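N-alpha-acetyltransferase 35, NatC auxiliary subunit (Saccharomyces cerevisiae, PDB 6YGA) serves as the auxiliary subunit of the heterotrimeric NatC N-terminal acetyltransferase, which acetylates the N-terminal methionine of the L-A virus Gag protein. Local coordinates at residues B[395-400]-B[413-418]; B[445-450]-B[590-595]; B[169-174]-B[402-407]. All coordinates share one frame; numbering follows the deposited sequence.

Interaction 1: residues B[395-400]-B[413-418]; sequences LLEWYQ and FNRQLI. With EDO (1,2-ethanediol), chain C.
Glu397, Trp398, Arg415 and Gln416 carry most of the contact between the two arms of a helical hairpin, helices 386-402 and 406-429, in the alpha-helical part of the chain related to TPR proteins. The local axes run nearly antiparallel at 158°, yet lie 11.1 Å apart, so long side chains have to span the gap. The tightest meeting is a polar atom against an aromatic rim: OE1 of Gln416 reaches the edge of the Trp398 indole near its plane, 3.2 Å from CD1. The amide itself stands steeply to the ring, the two planes 68° apart. Trp398 is turned for this by its first torsion, which places CG opposite the backbone N (chi1 178°), and Gln416 comes across with its chain extended beyond CG. OE1 also accepts a hydrogen bond from the indole NE1 of Trp420, one turn further along its own helix. Beside the indole, CE1 of Phe413 comes within 4.3 Å of Trp398 NE1, the latter lying at the phenyl edge. Glu397 and Arg415 flank this buried pair on the more exposed side, their extended chains crossing at about a right angle. The carboxylate meets the guanidinium at its edge in a loose salt bridge, whose two hydrogen bonds are both weak: Glu397 OE1 takes one from Arg415 NE at 3.4 Å and another from Arg415 NH2 at 3.5 Å.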
loop_
_atom_site.group_PDB
_atom_site.type_symbol
_atom_site.label_atom_id
_atom_site.label_comp_id
_atom_site.label_asym_id
_atom_site.label_seq_id
_atom_site.Cartn_x
_atom_site.Cartn_y
_atom_site.Cartn_z
ATOM N N LEU B 395 4.506 -8.589 -20.022
ATOM C CA LEU B 395 3.178 -9.140 -19.784
ATOM C C LEU B 395 3.104 -9.827 -18.428
ATOM O O LEU B 395 2.095 -9.713 -17.723
ATOM C CB LEU B 395 2.806 -10.107 -20.907
ATOM C CG LEU B 395 1.456 -10.814 -20.803
ATOM C CD1 LEU B 395 0.311 -9.806 -20.797
ATOM C CD2 LEU B 395 1.295 -11.808 -21.944
ATOM N N LEU B 396 4.165 -10.540 -18.040
ATOM C CA LEU B 396 4.177 -11.182 -16.732
ATOM C C LEU B 396 4.131 -10.152 -15.608
ATOM O O LEU B 396 3.455 -10.360 -14.594
ATOM C CB LEU B 396 5.407 -12.075 -16.595
ATOM C CG LEU B 396 5.450 -13.309 -17.498
ATOM C CD1 LEU B 396 6.578 -14.231 -17.067
ATOM C CD2 LEU B 396 4.117 -14.044 -17.489
ATOM N N GLU B 397 4.845 -9.032 -15.766
ATOM C CA GLU B 397 4.762 -7.967 -14.770
ATOM C C GLU B 397 3.359 -7.379 -14.702
ATOM O O GLU B 397 2.913 -6.963 -13.627
ATOM C CB GLU B 397 5.784 -6.870 -15.070
ATOM C CG GLU B 397 7.225 -7.283 -14.805
ATOM C CD GLU B 397 8.226 -6.222 -15.217
ATOM O OE1 GLU B 397 7.801 -5.123 -15.630
ATOM O OE2 GLU B 397 9.441 -6.492 -15.128
ATOM N N TRP B 398 2.650 -7.343 -15.832
ATOM C CA TRP B 398 1.269 -6.872 -15.820
ATOM C C TRP B 398 0.389 -7.779 -14.967
ATOM O O TRP B 398 -0.457 -7.297 -14.206
ATOM C CB TRP B 398 0.733 -6.777 -17.251
ATOM C CG TRP B 398 -0.699 -6.342 -17.328
ATOM C CD1 TRP B 398 -1.164 -5.064 -17.453
ATOM C CD2 TRP B 398 -1.855 -7.186 -17.271
ATOM N NE1 TRP B 398 -2.538 -5.061 -17.482
ATOM C CE2 TRP B 398 -2.986 -6.351 -17.372
ATOM C CE3 TRP B 398 -2.043 -8.566 -17.150
ATOM C CZ2 TRP B 398 -4.289 -6.852 -17.353
ATOM C CZ3 TRP B 398 -3.338 -9.062 -17.130
ATOM C CH2 TRP B 398 -4.442 -8.207 -17.230
ATOM N N TYR B 399 0.576 -9.096 -15.078
ATOM C CA TYR B 399 -0.198 -10.027 -14.260
ATOM C C TYR B 399 0.126 -9.854 -12.783
ATOM O O TYR B 399 -0.770 -9.858 -11.931
ATOM C CB TYR B 399 0.073 -11.468 -14.695
ATOM C CG TYR B 399 -0.755 -11.942 -15.868
ATOM C CD1 TYR B 399 -2.007 -12.513 -15.672
ATOM C CD2 TYR B 399 -0.281 -11.829 -17.168
ATOM C CE1 TYR B 399 -2.768 -12.949 -16.737
ATOM C CE2 TYR B 399 -1.035 -12.264 -18.242
ATOM C CZ TYR B 399 -2.279 -12.823 -18.019
ATOM O OH TYR B 399 -3.040 -13.261 -19.078
ATOM N N GLN B 400 1.415 -9.712 -12.461
ATOM C CA GLN B 400 1.830 -9.594 -11.068
ATOM C C GLN B 400 1.281 -8.324 -10.432
ATOM O O GLN B 400 0.934 -8.317 -9.245
ATOM C CB GLN B 400 3.357 -9.637 -10.976
ATOM C CG GLN B 400 3.901 -9.597 -9.559
ATOM C CD GLN B 400 5.299 -10.181 -9.451
ATOM O OE1 GLN B 400 5.686 -11.053 -10.232
ATOM N NE2 GLN B 400 6.064 -9.703 -8.476
ATOM N N PHE B 413 1.104 1.086 -12.790
ATOM C CA PHE B 413 0.913 1.516 -14.168
ATOM C C PHE B 413 1.842 2.660 -14.550
ATOM O O PHE B 413 2.118 2.839 -15.741
ATOM C CB PHE B 413 -0.546 1.910 -14.404
ATOM C CG PHE B 413 -1.488 0.738 -14.447
ATOM C CD1 PHE B 413 -1.476 -0.143 -15.517
ATOM C CD2 PHE B 413 -2.388 0.521 -13.418
ATOM C CE1 PHE B 413 -2.347 -1.223 -15.557
ATOM C CE2 PHE B 413 -3.259 -0.553 -13.452
ATOM C CZ PHE B 413 -3.240 -1.426 -14.521
ATOM N N ASN B 414 2.330 3.432 -13.574
ATOM C CA ASN B 414 3.310 4.477 -13.858
ATOM C C ASN B 414 4.511 3.915 -14.610
ATOM O O ASN B 414 4.955 4.480 -15.617
ATOM C CB ASN B 414 3.752 5.140 -12.553
ATOM C CG ASN B 414 2.876 6.311 -12.167
ATOM O OD1 ASN B 414 2.593 7.181 -12.987
ATOM N ND2 ASN B 414 2.445 6.342 -10.910
ATOM N N ARG B 415 5.036 2.783 -14.145
ATOM C CA ARG B 415 6.148 2.142 -14.837
ATOM C C ARG B 415 5.714 1.562 -16.180
ATOM O O ARG B 415 6.445 1.670 -17.170
ATOM C CB ARG B 415 6.751 1.056 -13.944
ATOM C CG ARG B 415 7.588 0.022 -14.676
ATOM C CD ARG B 415 8.169 -1.004 -13.711
ATOM N NE ARG B 415 8.841 -2.088 -14.420
ATOM C CZ ARG B 415 10.094 -2.031 -14.856
ATOM N NH1 ARG B 415 10.818 -0.939 -14.654
ATOM N NH2 ARG B 415 10.625 -3.064 -15.495
ATOM N N GLN B 416 4.525 0.957 -16.239
ATOM C CA GLN B 416 4.124 0.238 -17.448
ATOM C C GLN B 416 3.935 1.175 -18.636
ATOM O O GLN B 416 4.335 0.842 -19.758
ATOM C CB GLN B 416 2.831 -0.541 -17.205
ATOM C CG GLN B 416 2.947 -1.726 -16.266
ATOM C CD GLN B 416 1.641 -2.494 -16.163
ATOM O OE1 GLN B 416 0.882 -2.584 -17.131
ATOM N NE2 GLN B 416 1.367 -3.045 -14.986
ATOM N N LEU B 417 3.310 2.337 -18.418
ATOM C CA LEU B 417 2.867 3.157 -19.543
ATOM C C LEU B 417 4.034 3.579 -20.425
ATOM O O LEU B 417 3.936 3.535 -21.657
ATOM C CB LEU B 417 2.108 4.384 -19.042
ATOM C CG LEU B 417 0.807 4.132 -18.278
ATOM C CD1 LEU B 417 0.030 5.428 -18.117
ATOM C CD2 LEU B 417 -0.040 3.064 -18.952
ATOM N N ILE B 418 5.149 3.986 -19.820
ATOM C CA ILE B 418 6.277 4.415 -20.635
ATOM C C ILE B 418 7.020 3.215 -21.218
ATOM O O ILE B 418 7.652 3.330 -22.273
ATOM C CB ILE B 418 7.210 5.334 -19.826
ATOM C CG1 ILE B 418 8.028 6.213 -20.772
ATOM C CG2 ILE B 418 8.127 4.526 -18.923
ATOM C CD1 ILE B 418 7.171 7.038 -21.715
HETATM C C1 EDO C . 3.984 11.062 -11.549
HETATM O O1 EDO C . 2.859 10.178 -11.485
HETATM C C2 EDO C . 4.146 11.628 -12.954
HETATM O O2 EDO C . 4.404 10.567 -13.883
#

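Interaction 2: residues B[445-450]-B[590-595]; sequences SSMIEF and KPFNSI
Selenomethionine Met447 and Phe450, one turn apart on helix 433-456, meet Phe592, Pro591 and Ile595 in an apolar helix-to-loop contact within the helical, TPR-related part of the chain. The loop begins as a short 3-10 segment, 590-592, and continues into a type I beta turn from Phe592 to Ile595, which brings the first and last residues of the turn to bear on the same helix. No hydrogen bond crosses the interface; the two segments meet through apolar side chains alone. Met447 leaves the helix extended through chi2 and then bends at its last torsion (chi3 73°). That bend presents the terminal methyl to Ile595, and the two side chains reach each other tip to tip, Met447 CE lying 3.7 Å from Ile595 CD1. Selenium takes part as well, with Met447 SE 3.8 Å from the same Ile595 methyl. The Met447 methyl also meets the aromatic neighbour, its CE lying 4.1 Å from Phe592 CD1 and approaching that ring obliquely.

Phe450 takes a different first torsion from Met447, with CG opposite the backbone N (chi1 170°), and extends its ring toward the loop beside Phe592. The two phenyl planes are inclined at 65°, with centroids 5.8 Å apart, an oblique pairing in which Phe592 CZ sits at the Phe450 edge, near its plane. Arg410 makes a cation-pi contact with Phe450, while Tyr471 of helix 465-506 meets both Phe592 and Met447, placing the patch among three helices and the loop. Pro591 completes the surface from its partly exposed position, crossing Phe450 at about a right angle and bringing its CB to 3.9 Å from Phe450 CE2.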
loop_
_atom_site.group_PDB
_atom_site.type_symbol
_atom_site.label_atom_id
_atom_site.label_comp_id
_atom_site.label_asym_id
_atom_site.label_seq_id
_atom_site.Cartn_x
_atom_site.Cartn_y
_atom_site.Cartn_z
ATOM N N SER B 445 -5.321 0.485 -23.019
ATOM C CA SER B 445 -6.158 -0.053 -21.948
ATOM C C SER B 445 -5.564 0.257 -20.580
ATOM O O SER B 445 -6.298 0.528 -19.623
ATOM C CB SER B 445 -6.327 -1.563 -22.114
ATOM O OG SER B 445 -7.114 -1.876 -23.246
ATOM N N SER B 446 -4.236 0.210 -20.466
ATOM C CA SER B 446 -3.600 0.532 -19.195
ATOM C C SER B 446 -3.716 2.019 -18.886
ATOM O O SER B 446 -3.897 2.400 -17.724
ATOM C CB SER B 446 -2.136 0.095 -19.209
ATOM O OG SER B 446 -2.023 -1.317 -19.254
HETATM N N MSE B 447 -3.622 2.869 -19.904
HETATM C CA MSE B 447 -3.779 4.309 -19.715
HETATM C C MSE B 447 -5.166 4.628 -19.165
HETATM O O MSE B 447 -5.318 5.458 -18.267
HETATM C CB MSE B 447 -3.556 5.063 -21.030
HETATM C CG MSE B 447 -2.138 4.995 -21.581
HETATM SE SE MSE B 447 -1.998 5.730 -23.391
HETATM C CE MSE B 447 -2.176 7.629 -22.993
ATOM N N ILE B 448 -6.175 3.953 -19.718
ATOM C CA ILE B 448 -7.550 4.166 -19.282
ATOM C C ILE B 448 -7.750 3.634 -17.869
ATOM O O ILE B 448 -8.324 4.310 -17.008
ATOM C CB ILE B 448 -8.524 3.514 -20.280
ATOM C CG1 ILE B 448 -8.502 4.267 -21.615
ATOM C CG2 ILE B 448 -9.924 3.441 -19.698
ATOM C CD1 ILE B 448 -9.174 3.524 -22.751
ATOM N N GLU B 449 -7.272 2.413 -17.609
ATOM C CA GLU B 449 -7.412 1.822 -16.282
ATOM C C GLU B 449 -6.680 2.646 -15.231
ATOM O O GLU B 449 -7.190 2.849 -14.122
ATOM C CB GLU B 449 -6.895 0.383 -16.300
ATOM C CG GLU B 449 -6.905 -0.314 -14.945
ATOM C CD GLU B 449 -8.286 -0.793 -14.537
ATOM O OE1 GLU B 449 -9.224 -0.700 -15.357
ATOM O OE2 GLU B 449 -8.431 -1.269 -13.395
ATOM N N PHE B 450 -5.484 3.137 -15.565
ATOM C CA PHE B 450 -4.727 3.969 -14.636
ATOM C C PHE B 450 -5.477 5.254 -14.298
ATOM O O PHE B 450 -5.462 5.704 -13.146
ATOM C CB PHE B 450 -3.355 4.284 -15.233
ATOM C CG PHE B 450 -2.578 5.323 -14.476
ATOM C CD1 PHE B 450 -1.938 5.002 -13.291
ATOM C CD2 PHE B 450 -2.469 6.614 -14.964
ATOM C CE1 PHE B 450 -1.213 5.956 -12.599
ATOM C CE2 PHE B 450 -1.750 7.571 -14.279
ATOM C CZ PHE B 450 -1.120 7.243 -13.094
ATOM N N LYS B 590 1.098 14.792 -16.198
ATOM C CA LYS B 590 2.493 14.399 -16.385
ATOM C C LYS B 590 2.685 12.924 -16.737
ATOM O O LYS B 590 3.540 12.640 -17.593
ATOM C CB LYS B 590 3.289 14.769 -15.123
ATOM C CG LYS B 590 4.789 14.506 -15.191
ATOM C CD LYS B 590 5.460 14.994 -13.912
ATOM C CE LYS B 590 6.971 14.878 -13.975
ATOM N NZ LYS B 590 7.436 13.463 -14.002
ATOM N N PRO B 591 1.962 11.956 -16.154
ATOM C CA PRO B 591 2.200 10.552 -16.545
ATOM C C PRO B 591 1.967 10.260 -18.019
ATOM O O PRO B 591 2.541 9.297 -18.542
ATOM C CB PRO B 591 1.212 9.771 -15.669
ATOM C CG PRO B 591 1.008 10.621 -14.490
ATOM C CD PRO B 591 1.046 12.034 -14.999
ATOM N N PHE B 592 1.140 11.041 -18.705
ATOM C CA PHE B 592 0.835 10.793 -20.107
ATOM C C PHE B 592 1.626 11.700 -21.039
ATOM O O PHE B 592 1.374 11.705 -22.247
ATOM C CB PHE B 592 -0.665 10.966 -20.356
ATOM C CG PHE B 592 -1.534 10.459 -19.231
ATOM C CD1 PHE B 592 -1.864 9.115 -19.137
ATOM C CD2 PHE B 592 -2.030 11.330 -18.272
ATOM C CE1 PHE B 592 -2.667 8.650 -18.105
ATOM C CE2 PHE B 592 -2.832 10.872 -17.237
ATOM C CZ PHE B 592 -3.151 9.532 -17.155
ATOM N N ASN B 593 2.588 12.455 -20.508
ATOM C CA ASN B 593 3.205 13.519 -21.289
ATOM C C ASN B 593 4.163 12.977 -22.342
ATOM O O ASN B 593 4.312 13.579 -23.410
ATOM C CB ASN B 593 3.926 14.490 -20.354
ATOM C CG ASN B 593 4.320 15.771 -21.043
ATOM O OD1 ASN B 593 3.680 16.198 -22.006
ATOM N ND2 ASN B 593 5.386 16.395 -20.557
ATOM N N SER B 594 4.806 11.846 -22.072
ATOM C CA SER B 594 5.799 11.288 -22.979
ATOM C C SER B 594 5.223 10.268 -23.955
ATOM O O SER B 594 5.980 9.687 -24.740
ATOM C CB SER B 594 6.933 10.650 -22.172
ATOM O OG SER B 594 7.556 11.620 -21.350
ATOM N N ILE B 595 3.916 10.034 -23.931
ATOM C CA ILE B 595 3.288 9.061 -24.818
ATOM C C ILE B 595 2.902 9.767 -26.112
ATOM O O ILE B 595 2.190 10.775 -26.094
ATOM C CB ILE B 595 2.071 8.407 -24.151
ATOM C CG1 ILE B 595 2.520 7.586 -22.937
ATOM C CG2 ILE B 595 1.323 7.534 -25.148
ATOM C CD1 ILE B 595 1.390 6.925 -22.171
#

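Interaction 3: residues B[169-174]-B[402-407]; sequences GIVFEE and CSQNTC. With EDO (1,2-ethanediol), chain Z.
A helix N-cap and the connection leading into it form one side of this contact, which joins the loop after helix 142-167 to the turn between helices 386-402 and 406-429. It thereby links the Mak10 family region of the chain to its TPR-related helices. Gln404 does most of the work. Its chain is bent at chi2 (-55°), turning the amide toward the loop, where NE2 donates to Ile170 O over 3.1 Å. The bond is fairly straight at the hydrogen, but the donor stands above the carbonyl plane. The same NE2 also bonds to Gln400 O, so two backbone carbonyls, Ile170 O across the contact and Gln400 O in helix 386-402, grip the amide nitrogen.

With the nitrogen fixed in this way, the oxygen faces Phe172. Gln404 OE1 lies at the ring edge near its plane, 3.3 Å from Phe172 CE1, and the amide and ring planes are almost perpendicular, 88° apart. The phenyl ring has a further neighbour in a 1,2-ethanediol, probably from the crystallisation liquor, which rests O1 over one face, 3.7 Å above the plane. That hydroxyl donates at 3.1 Å to O of Gly169, the positive-phi residue at which the chain leaves helical geometry after helix 142-167.

Ile170 and Val171 fit more loosely against Ser403, whose hydroxyl bonds to Arg340 O. Asn405 packs on Phe142 of the N-alpha-acetyltransferase 30 chain, so the catalytic subunit lies next to this turn, and its ND2 bonds to Asp176 OD1 in the opposing loop. Asn405 OD1 caps helix 406-429, accepting in the carbonyl plane from Cys407 N at 2.9 Å.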
loop_
_atom_site.group_PDB
_atom_site.type_symbol
_atom_site.label_atom_id
_atom_site.label_comp_id
_atom_site.label_asym_id
_atom_site.label_seq_id
_atom_site.Cartn_x
_atom_site.Cartn_y
_atom_site.Cartn_z
ATOM N N GLY B 169 9.600 -11.394 -3.086
ATOM C CA GLY B 169 9.442 -10.016 -3.509
ATOM C C GLY B 169 8.168 -9.723 -4.265
ATOM O O GLY B 169 8.131 -8.768 -5.044
ATOM N N ILE B 170 7.116 -10.515 -4.056
ATOM C CA ILE B 170 5.870 -10.307 -4.789
ATOM C C ILE B 170 5.192 -9.018 -4.339
ATOM O O ILE B 170 4.868 -8.150 -5.158
ATOM C CB ILE B 170 4.940 -11.522 -4.621
ATOM C CG1 ILE B 170 5.553 -12.764 -5.276
ATOM C CG2 ILE B 170 3.566 -11.217 -5.189
ATOM C CD1 ILE B 170 5.968 -12.565 -6.721
ATOM N N VAL B 171 4.969 -8.873 -3.034
ATOM C CA VAL B 171 4.335 -7.676 -2.491
ATOM C C VAL B 171 5.363 -6.847 -1.731
ATOM O O VAL B 171 6.548 -7.197 -1.678
ATOM C CB VAL B 171 3.141 -8.035 -1.590
ATOM C CG1 VAL B 171 2.092 -8.808 -2.380
ATOM C CG2 VAL B 171 3.607 -8.829 -0.385
ATOM N N PHE B 172 4.913 -5.750 -1.126
ATOM C CA PHE B 172 5.796 -4.772 -0.505
ATOM C C PHE B 172 5.851 -4.990 1.002
ATOM O O PHE B 172 4.811 -5.087 1.661
ATOM C CB PHE B 172 5.329 -3.352 -0.828
ATOM C CG PHE B 172 5.407 -3.012 -2.293
ATOM C CD1 PHE B 172 4.390 -3.375 -3.161
ATOM C CD2 PHE B 172 6.507 -2.341 -2.802
ATOM C CE1 PHE B 172 4.467 -3.067 -4.512
ATOM C CE2 PHE B 172 6.588 -2.029 -4.149
ATOM C CZ PHE B 172 5.567 -2.393 -5.004
ATOM N N GLU B 173 7.067 -5.064 1.538
ATOM C CA GLU B 173 7.257 -5.314 2.958
ATOM C C GLU B 173 6.801 -4.118 3.786
ATOM O O GLU B 173 6.894 -2.964 3.358
ATOM C CB GLU B 173 8.727 -5.617 3.248
ATOM C CG GLU B 173 9.670 -4.475 2.895
ATOM C CD GLU B 173 11.132 -4.836 3.074
ATOM O OE1 GLU B 173 11.584 -5.820 2.452
ATOM O OE2 GLU B 173 11.828 -4.136 3.840
ATOM N N GLU B 174 6.307 -4.409 4.991
ATOM C CA GLU B 174 5.844 -3.390 5.938
ATOM C C GLU B 174 4.790 -2.474 5.319
ATOM O O GLU B 174 4.717 -1.284 5.632
ATOM C CB GLU B 174 7.015 -2.574 6.492
ATOM C CG GLU B 174 6.740 -1.927 7.843
ATOM C CD GLU B 174 7.923 -1.135 8.353
ATOM O OE1 GLU B 174 8.874 -1.756 8.872
ATOM O OE2 GLU B 174 7.910 0.105 8.216
ATOM N N CYS B 402 -1.546 -7.106 -10.822
ATOM C CA CYS B 402 -2.959 -7.260 -10.489
ATOM C C CYS B 402 -3.170 -7.675 -9.040
ATOM O O CYS B 402 -4.214 -7.360 -8.460
ATOM C CB CYS B 402 -3.620 -8.276 -11.418
ATOM S SG CYS B 402 -3.732 -7.731 -13.128
ATOM N N SER B 403 -2.213 -8.376 -8.437
ATOM C CA SER B 403 -2.378 -8.826 -7.063
ATOM C C SER B 403 -1.772 -7.864 -6.048
ATOM O O SER B 403 -1.585 -8.244 -4.888
ATOM C CB SER B 403 -1.780 -10.222 -6.885
ATOM O OG SER B 403 -0.371 -10.152 -6.824
ATOM N N GLN B 404 -1.462 -6.634 -6.452
ATOM C CA GLN B 404 -0.996 -5.635 -5.505
ATOM C C GLN B 404 -2.185 -5.037 -4.756
ATOM O O GLN B 404 -3.346 -5.238 -5.122
ATOM C CB GLN B 404 -0.203 -4.542 -6.223
ATOM C CG GLN B 404 0.994 -5.063 -7.005
ATOM C CD GLN B 404 1.935 -5.879 -6.142
ATOM O OE1 GLN B 404 2.291 -5.473 -5.035
ATOM N NE2 GLN B 404 2.332 -7.047 -6.639
ATOM N N ASN B 405 -1.893 -4.294 -3.688
ATOM C CA ASN B 405 -2.977 -3.642 -2.969
ATOM C C ASN B 405 -3.564 -2.510 -3.814
ATOM O O ASN B 405 -3.041 -2.148 -4.872
ATOM C CB ASN B 405 -2.509 -3.129 -1.603
ATOM C CG ASN B 405 -1.469 -2.025 -1.701
ATOM O OD1 ASN B 405 -1.766 -0.906 -2.126
ATOM N ND2 ASN B 405 -0.250 -2.325 -1.272
ATOM N N THR B 406 -4.669 -1.944 -3.323
ATOM C CA THR B 406 -5.463 -1.022 -4.130
ATOM C C THR B 406 -4.717 0.265 -4.471
ATOM O O THR B 406 -5.057 0.914 -5.466
ATOM C CB THR B 406 -6.782 -0.701 -3.417
ATOM O OG1 THR B 406 -7.649 0.006 -4.313
ATOM C CG2 THR B 406 -6.537 0.150 -2.180
ATOM N N CYS B 407 -3.706 0.640 -3.687
ATOM C CA CYS B 407 -2.886 1.802 -4.007
ATOM C C CYS B 407 -1.718 1.442 -4.920
ATOM O O CYS B 407 -1.473 2.129 -5.916
ATOM C CB CYS B 407 -2.369 2.453 -2.723
ATOM S SG CYS B 407 -3.652 3.226 -1.724
HETATM C C1 EDO Z . 8.734 -5.357 -4.740
HETATM O O1 EDO Z . 7.394 -5.804 -4.504
HETATM C C2 EDO Z . 9.478 -5.256 -3.415
HETATM O O2 EDO Z . 9.557 -6.552 -2.811
#

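Overall arrangement
Helix 406-429 is shared by interactions 1 and 3, with its beginning in interaction 3 and a later turn in interaction 1. Interactions 1 and 3 have centres about 13 Å apart and touch where Gln400 NE2 lies 3.4 Å from Ile170 CD1. Interaction 2 is about 12 Å from interaction 1, centre to centre, and adjoins it through both of its own segments: Phe413 CB lies 3.6 Å from Phe450 CD1 on helix 433-456, and Ile418 CD1 lies 3.6 Å from Ser594 CB in the loop. Interactions 2 and 3 do not touch, their nearest atoms being about 8 Å apart. Of the three, interaction 3 alone reaches another protein chain, N-alpha-acetyltransferase 30; interactions 1 and 2 lie wholly within the auxiliary subunit.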